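PDB 1W7C: lysyl oxidase from Pichia pastoris, which probably oxidises primary amines, including peptidyl lysine, to aldehydes with the help of copper and a topaquinone cofactor. Local coordinates for residues L69-L72 with L78-R81; I13-T18 with G308-W313. One frame throughout, in Å; residues are numbered along the deposited sequence. Where two conformers were deposited one is given.

Contact 1. Residues L69-L72 with L78-R81; sequences LTYL and LPPR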
ATOM      1  N   LEU A  69      -9.811 -21.001 -25.532  1.00 18.35           N
ATOM      2  CA  LEU A  69     -10.933 -20.082 -25.672  1.00 16.37           C
ATOM      3  C   LEU A  69     -12.068 -20.670 -26.496  1.00 17.47           C
ATOM      4  O   LEU A  69     -13.233 -20.466 -26.170  1.00 18.42           O
ATOM      5  CB  LEU A  69     -10.466 -18.753 -26.270  1.00 17.76           C
ATOM      6  CG  LEU A  69      -9.612 -17.890 -25.314  1.00 18.36           C
ATOM      7  CD1 LEU A  69      -9.344 -16.581 -25.988  1.00 22.98           C
ATOM      8  CD2 LEU A  69     -10.252 -17.649 -23.985  1.00 25.17           C
ATOM      9  N   THR A  70     -11.744 -21.443 -27.536  1.00 20.35           N
ATOM     10  CA  THR A  70     -12.764 -22.097 -28.339  1.00 19.42           C
ATOM     11  C   THR A  70     -13.574 -23.062 -27.447  1.00 17.94           C
ATOM     12  O   THR A  70     -14.797 -23.134 -27.507  1.00 18.96           O
ATOM     13  CB  THR A  70     -12.129 -22.804 -29.545  1.00 24.82           C
ATOM     14  OG1 THR A  70     -11.421 -21.828 -30.346  1.00 26.56           O
ATOM     15  CG2 THR A  70     -13.173 -23.367 -30.487  1.00 32.66           C
ATOM     16  N   TYR A  71     -12.887 -23.792 -26.582  1.00 18.35           N
ATOM     17  CA  TYR A  71     -13.546 -24.658 -25.613  1.00 17.48           C
ATOM     18  C   TYR A  71     -14.422 -23.882 -24.616  1.00 16.23           C
ATOM     19  O   TYR A  71     -15.561 -24.238 -24.370  1.00 18.64           O
ATOM     20  CB  TYR A  71     -12.491 -25.495 -24.868  1.00 17.03           C
ATOM     21  CG  TYR A  71     -13.052 -26.258 -23.713  1.00 17.37           C
ATOM     22  CD1 TYR A  71     -13.923 -27.318 -23.915  1.00 17.66           C
ATOM     23  CD2 TYR A  71     -12.704 -25.932 -22.420  1.00 17.32           C
ATOM     24  CE1 TYR A  71     -14.466 -28.017 -22.873  1.00 22.69           C
ATOM     25  CE2 TYR A  71     -13.228 -26.637 -21.352  1.00 18.47           C
ATOM     26  CZ  TYR A  71     -14.126 -27.659 -21.573  1.00 18.17           C
ATOM     27  OH  TYR A  71     -14.629 -28.321 -20.518  1.00 21.00           O
ATOM     28  N   LEU A  72     -13.880 -22.822 -24.023  1.00 17.76           N
ATOM     29  CA  LEU A  72     -14.592 -22.073 -22.991  1.00 19.02           C
ATOM     30  C   LEU A  72     -15.779 -21.302 -23.512  1.00 17.89           C
ATOM     31  O   LEU A  72     -16.793 -21.211 -22.820  1.00 18.61           O
ATOM     32  CB  LEU A  72     -13.649 -21.069 -22.311  1.00 17.08           C
ATOM     33  CG  LEU A  72     -12.484 -21.696 -21.536  1.00 17.40           C
ATOM     34  CD1 LEU A  72     -11.542 -20.613 -21.058  1.00 18.86           C
ATOM     35  CD2 LEU A  72     -12.955 -22.535 -20.362  1.00 19.65           C
ATOM     36  N   LEU A  78     -12.585 -30.320 -25.945  1.00 20.02           N
ATOM     37  CA  LEU A  78     -11.497 -30.277 -24.965  1.00 20.87           C
ATOM     38  C   LEU A  78     -10.167 -30.237 -25.695  1.00 20.78           C
ATOM     39  O   LEU A  78      -9.927 -31.072 -26.561  1.00 21.41           O
ATOM     40  CB  LEU A  78     -11.501 -31.545 -24.099  1.00 24.17           C
ATOM     41  CG  LEU A  78     -12.560 -31.587 -23.039  1.00 22.25           C
ATOM     42  CD1 LEU A  78     -12.710 -33.001 -22.512  1.00 24.11           C
ATOM     43  CD2 LEU A  78     -12.221 -30.629 -21.893  1.00 25.70           C
ATOM     44  N   PRO A  79      -9.271 -29.339 -25.309  1.00 19.77           N
ATOM     45  CA  PRO A  79      -7.917 -29.403 -25.834  1.00 20.03           C
ATOM     46  C   PRO A  79      -7.251 -30.727 -25.482  1.00 19.44           C
ATOM     47  O   PRO A  79      -7.640 -31.342 -24.463  1.00 21.19           O
ATOM     48  CB  PRO A  79      -7.218 -28.241 -25.137  1.00 19.92           C
ATOM     49  CG  PRO A  79      -8.332 -27.326 -24.801  1.00 20.87           C
ATOM     50  CD  PRO A  79      -9.469 -28.180 -24.411  1.00 18.88           C
ATOM     51  N   PRO A  80      -6.262 -31.160 -26.272  1.00 18.72           N
ATOM     52  CA  PRO A  80      -5.525 -32.378 -25.916  1.00 21.57           C
ATOM     53  C   PRO A  80      -4.917 -32.268 -24.516  1.00 18.47           C
ATOM     54  O   PRO A  80      -4.448 -31.200 -24.090  1.00 20.86           O
ATOM     55  CB  PRO A  80      -4.435 -32.453 -26.983  0.50 25.37           C
ATOM     56  CG  PRO A  80      -5.001 -31.724 -28.135  0.50 24.54           C
ATOM     57  CD  PRO A  80      -5.790 -30.586 -27.540  0.50 20.44           C
ATOM     58  N   ARG A  81      -4.902 -33.397 -23.831  1.00 17.94           N
ATOM     59  CA  ARG A  81      -4.340 -33.555 -22.508  1.00 20.29           C
ATOM     60  C   ARG A  81      -2.941 -34.121 -22.717  1.00 20.13           C
ATOM     61  O   ARG A  81      -2.780 -35.252 -23.184  1.00 20.90           O
ATOM     62  CB  ARG A  81      -5.197 -34.531 -21.691  1.00 18.94           C
ATOM     63  CG  ARG A  81      -4.791 -34.650 -20.278  1.00 19.29           C
ATOM     64  CD  ARG A  81      -4.907 -33.386 -19.491  1.00 18.95           C
ATOM     65  NE  ARG A  81      -4.802 -33.679 -18.070  1.00 17.88           N
ATOM     66  CZ  ARG A  81      -4.711 -32.756 -17.105  1.00 17.34           C
ATOM     67  NH1 ARG A  81      -4.781 -31.457 -17.382  1.00 17.85           N
ATOM     68  NH2 ARG A  81      -4.612 -33.134 -15.845  1.00 18.18           N
TER
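Tyr71, in the last turn of helix 65-73, meets Leu78 and Pro79 of the loop that leads from this helix to strand 82-89, an example of a helix packing against its own exit loop. Side-chain packing carries the contact. Leu78 runs alongside the tyrosine, the two side chains pointing the same way, and its CD2 methyl reaches the phenol end of the ring obliquely, 3.5 Å from Tyr71 CZ and 3.6 Å from Tyr71 OH. Nearer the backbone, Tyr71 CD1 lies 3.9 Å from Leu78 N. Pro79 meets the root of the same side chain roughly at right angles, its CD 4.1 Å from Tyr71 CB. The CB of Tyr71 points toward the loop, and with CG anti to the backbone N (chi1 171°) the ring is laid beside Leu78.

The polar partners of Tyr71 lie on the N-terminal segment: OH is hydrogen-bonded to Thr18 N, while Lys17 bonds Tyr71 O through NZ and makes a cation-pi contact with the ring. Pro79 also packs on Glu67 of the helix and on Pro63. The chemistry thus implies a division of labour, with the loop supplying hydrocarbon along the ring while the hydroxyl is held by the N-terminal segment.

Contact 2. Residues I13-T18 with G308-W313; sequences IEAPKT and GFYTSW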
ATOM      1  N   ILE A  13     -20.686 -25.682  -5.916  1.00 20.06           N
ATOM      2  CA  ILE A  13     -21.265 -25.439  -7.219  1.00 20.03           C
ATOM      3  C   ILE A  13     -20.606 -26.291  -8.269  1.00 21.22           C
ATOM      4  O   ILE A  13     -19.552 -26.894  -8.029  1.00 22.51           O
ATOM      5  CB  ILE A  13     -21.156 -23.958  -7.576  1.00 21.53           C
ATOM      6  CG1 ILE A  13     -19.677 -23.492  -7.484  1.00 24.47           C
ATOM      7  CG2 ILE A  13     -22.095 -23.160  -6.678  1.00 24.95           C
ATOM      8  CD1 ILE A  13     -19.317 -22.254  -8.233  1.00 27.56           C
ATOM      9  N   GLU A  14     -21.213 -26.323  -9.454  1.00 21.43           N
ATOM     10  CA  GLU A  14     -20.599 -26.968 -10.614  1.00 20.40           C
ATOM     11  C   GLU A  14     -19.966 -25.923 -11.535  1.00 20.08           C
ATOM     12  O   GLU A  14     -20.621 -24.934 -11.903  1.00 23.46           O
ATOM     13  CB  GLU A  14     -21.654 -27.837 -11.348  0.50 24.92           C
ATOM     14  CG  GLU A  14     -22.026 -29.136 -10.649  0.50 35.92           C
ATOM     15  CD  GLU A  14     -22.749 -30.096 -11.566  0.50 44.38           C
ATOM     16  OE1 GLU A  14     -23.947 -29.862 -11.836  0.50 44.78           O
ATOM     17  OE2 GLU A  14     -22.125 -31.082 -12.020  0.50 45.84           O
ATOM     18  N   ALA A  15     -18.666 -26.089 -11.841  1.00 18.89           N
ATOM     19  CA  ALA A  15     -17.918 -25.195 -12.706  1.00 19.30           C
ATOM     20  C   ALA A  15     -18.584 -25.178 -14.079  1.00 19.75           C
ATOM     21  O   ALA A  15     -19.185 -26.211 -14.494  1.00 21.17           O
ATOM     22  CB  ALA A  15     -16.523 -25.661 -12.832  1.00 20.25           C
ATOM     23  N   PRO A  16     -18.575 -24.028 -14.748  1.00 20.23           N
ATOM     24  CA  PRO A  16     -19.109 -23.930 -16.116  1.00 21.52           C
ATOM     25  C   PRO A  16     -18.463 -24.904 -17.104  1.00 21.79           C
ATOM     26  O   PRO A  16     -19.129 -25.379 -18.026  1.00 22.57           O
ATOM     27  CB  PRO A  16     -18.804 -22.480 -16.501  0.50 32.00           C
ATOM     28  CG  PRO A  16     -18.726 -21.766 -15.213  0.50 24.09           C
ATOM     29  CD  PRO A  16     -18.131 -22.725 -14.231  0.50 26.02           C
ATOM     30  N   LYS A  17     -17.174 -25.146 -16.936  1.00 19.29           N
ATOM     31  CA  LYS A  17     -16.393 -25.995 -17.820  1.00 18.14           C
ATOM     32  C   LYS A  17     -15.419 -26.816 -16.992  1.00 20.34           C
ATOM     33  O   LYS A  17     -15.343 -26.654 -15.772  1.00 21.11           O
ATOM     34  CB  LYS A  17     -15.642 -25.143 -18.828  1.00 18.60           C
ATOM     35  CG  LYS A  17     -16.543 -24.351 -19.766  1.00 21.08           C
ATOM     36  CD  LYS A  17     -17.056 -25.212 -20.921  1.00 25.26           C
ATOM     37  CE  LYS A  17     -18.068 -24.495 -21.830  0.50 31.89           C
ATOM     38  NZ  LYS A  17     -18.149 -25.107 -23.239  0.60 33.92           N
ATOM     39  N   THR A  18     -14.694 -27.717 -17.635  1.00 18.37           N
ATOM     40  CA  THR A  18     -13.619 -28.501 -17.031  0.60 27.65           C
ATOM     41  C   THR A  18     -12.386 -27.625 -16.818  1.00 17.21           C
ATOM     42  O   THR A  18     -12.041 -26.801 -17.693  1.00 18.60           O
ATOM     43  CB  THR A  18     -13.240 -29.653 -17.999  0.60 22.61           C
ATOM     44  OG1 THR A  18     -14.346 -30.568 -18.104  0.60 28.93           O
ATOM     45  CG2 THR A  18     -12.097 -30.501 -17.459  0.60 25.16           C
ATOM     46  N   GLY A 308     -15.638 -15.305 -10.814  1.00 14.92           N
ATOM     47  CA  GLY A 308     -15.371 -16.710 -11.014  1.00 15.39           C
ATOM     48  C   GLY A 308     -13.955 -16.899 -11.536  1.00 15.53           C
ATOM     49  O   GLY A 308     -13.428 -16.027 -12.239  1.00 15.76           O
ATOM     50  N   PHE A 309     -13.347 -18.043 -11.230  1.00 14.52           N
ATOM     51  CA  PHE A 309     -12.016 -18.382 -11.740  1.00 14.51           C
ATOM     52  C   PHE A 309     -11.675 -19.826 -11.415  1.00 13.78           C
ATOM     53  O   PHE A 309     -12.257 -20.403 -10.514  1.00 13.57           O
ATOM     54  CB  PHE A 309     -10.901 -17.442 -11.215  1.00 14.57           C
ATOM     55  CG  PHE A 309     -10.804 -17.363  -9.717  1.00 14.61           C
ATOM     56  CD1 PHE A 309     -11.452 -16.345  -9.037  1.00 15.53           C
ATOM     57  CD2 PHE A 309     -10.136 -18.340  -8.970  1.00 15.01           C
ATOM     58  CE1 PHE A 309     -11.407 -16.279  -7.644  1.00 16.50           C
ATOM     59  CE2 PHE A 309     -10.076 -18.266  -7.570  1.00 15.63           C
ATOM     60  CZ  PHE A 309     -10.720 -17.244  -6.919  1.00 15.64           C
ATOM     61  N   TYR A 310     -10.702 -20.353 -12.141  1.00 14.07           N
ATOM     62  CA  TYR A 310     -10.104 -21.640 -11.860  1.00 14.60           C
ATOM     63  C   TYR A 310      -8.711 -21.437 -11.338  1.00 14.21           C
ATOM     64  O   TYR A 310      -8.006 -20.513 -11.747  1.00 14.36           O
ATOM     65  CB  TYR A 310     -10.007 -22.492 -13.132  1.00 15.50           C
ATOM     66  CG  TYR A 310     -11.312 -22.753 -13.839  1.00 15.84           C
ATOM     67  CD1 TYR A 310     -11.826 -21.831 -14.734  1.00 16.50           C
ATOM     68  CD2 TYR A 310     -11.983 -23.953 -13.700  1.00 15.61           C
ATOM     69  CE1 TYR A 310     -13.025 -22.073 -15.406  1.00 17.59           C
ATOM     70  CE2 TYR A 310     -13.185 -24.196 -14.376  1.00 16.92           C
ATOM     71  CZ  TYR A 310     -13.676 -23.258 -15.238  1.00 16.51           C
ATOM     72  OH  TYR A 310     -14.866 -23.505 -15.898  1.00 18.46           O
ATOM     73  N   THR A 311      -8.280 -22.336 -10.455  1.00 14.52           N
ATOM     74  CA  THR A 311      -6.882 -22.348 -10.021  1.00 14.15           C
ATOM     75  C   THR A 311      -6.150 -23.578 -10.570  1.00 13.93           C
ATOM     76  O   THR A 311      -6.744 -24.588 -10.927  1.00 15.25           O
ATOM     77  CB  THR A 311      -6.733 -22.376  -8.482  1.00 15.33           C
ATOM     78  OG1 THR A 311      -7.237 -23.614  -8.007  1.00 15.89           O
ATOM     79  CG2 THR A 311      -7.500 -21.231  -7.801  1.00 15.54           C
ATOM     80  N   SER A 312      -4.854 -23.423 -10.694  1.00 14.36           N
ATOM     81  CA  SER A 312      -3.948 -24.470 -11.108  1.00 15.08           C
ATOM     82  C   SER A 312      -2.696 -24.365 -10.278  1.00 15.03           C
ATOM     83  O   SER A 312      -2.350 -23.292  -9.807  1.00 15.86           O
ATOM     84  CB  SER A 312      -3.620 -24.327 -12.606  1.00 23.76           C
ATOM     85  OG  SER A 312      -2.754 -25.366 -13.007  1.00 26.46           O
ATOM     86  N   TRP A 313      -1.987 -25.485 -10.141  1.00 15.61           N
ATOM     87  CA  TRP A 313      -0.781 -25.549  -9.314  1.00 14.82           C
ATOM     88  C   TRP A 313       0.358 -26.204 -10.062  1.00 15.32           C
ATOM     89  O   TRP A 313       0.178 -27.273 -10.675  1.00 16.06           O
ATOM     90  CB  TRP A 313      -1.094 -26.378  -8.055  1.00 15.28           C
ATOM     91  CG  TRP A 313      -0.002 -26.292  -7.040  1.00 15.40           C
ATOM     92  CD1 TRP A 313       1.103 -27.110  -6.933  1.00 16.61           C
ATOM     93  CD2 TRP A 313       0.088 -25.353  -5.970  1.00 15.17           C
ATOM     94  NE1 TRP A 313       1.874 -26.714  -5.864  1.00 16.68           N
ATOM     95  CE2 TRP A 313       1.273 -25.635  -5.262  1.00 16.79           C
ATOM     96  CE3 TRP A 313      -0.728 -24.297  -5.522  1.00 16.64           C
ATOM     97  CZ2 TRP A 313       1.654 -24.919  -4.136  1.00 17.21           C
ATOM     98  CZ3 TRP A 313      -0.350 -23.595  -4.381  1.00 18.25           C
ATOM     99  CH2 TRP A 313       0.834 -23.897  -3.717  1.00 18.77           C
TER
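The backbones of Ala15 and Tyr310 come no closer than 8.6 Å between CA atoms, so the irregular segment 13-18 meets strand 308-313 through a side chain and not by sheet pairing. This strand belongs to the antiparallel beta-sandwich of the copper amine oxidase catalytic domain, between strands 301-304 and 318-326, and Tyr310 bridges the gap. Its CB points toward the loop, and with CG anti to the carbonyl carbon (chi1 -58°) the phenol OH reaches Lys17, the side chain sliding past Pro16 in the opposite direction.

Ala15 supplies the apolar part, its CB 4.0 Å from Tyr310 CE2, in an approach oblique to the ring. The proline ring comes to the phenol end, Pro16 CD lying 3.7 Å from Tyr310 OH. Tyr301 of the adjacent strand meets the Tyr310 ring with the planes at about 60° and also touches Ala15 and Pro16, so two tyrosines of neighbouring strands receive the loop. The amine of Lys17 goes to Tyr71 O, but its backbone stays beside the phenol. Lys17 O sits at the ring edge, near the ring plane, 3.2 Å from Tyr310 OH in a possible hydrogen bond, and Lys17 N is 3.0 Å from that same Tyr310 OH.

How the contacts relate
From the N terminus, the chain passes strand 11-12 and enters segment 13-18, the first half of contact 2. It then builds helix 26-39, strand 53-61 and helix 65-73, where contact 1 closes a short loop, with five residues between its segments, before strand 82-89. Contact 2 closes only at strand 307-314, 290 residues beyond segment 13-18, so the small loop lies wholly within the large one and the two do not cross. Segment 13-18 is common ground: it also packs against contact 1, with Leu78 CD2 4.1 Å from Thr18 CB. The N-terminal segment thus touches both the N2 region and the enzyme domain, which also meet directly where Leu69 and Leu72 pack on strand 329-344.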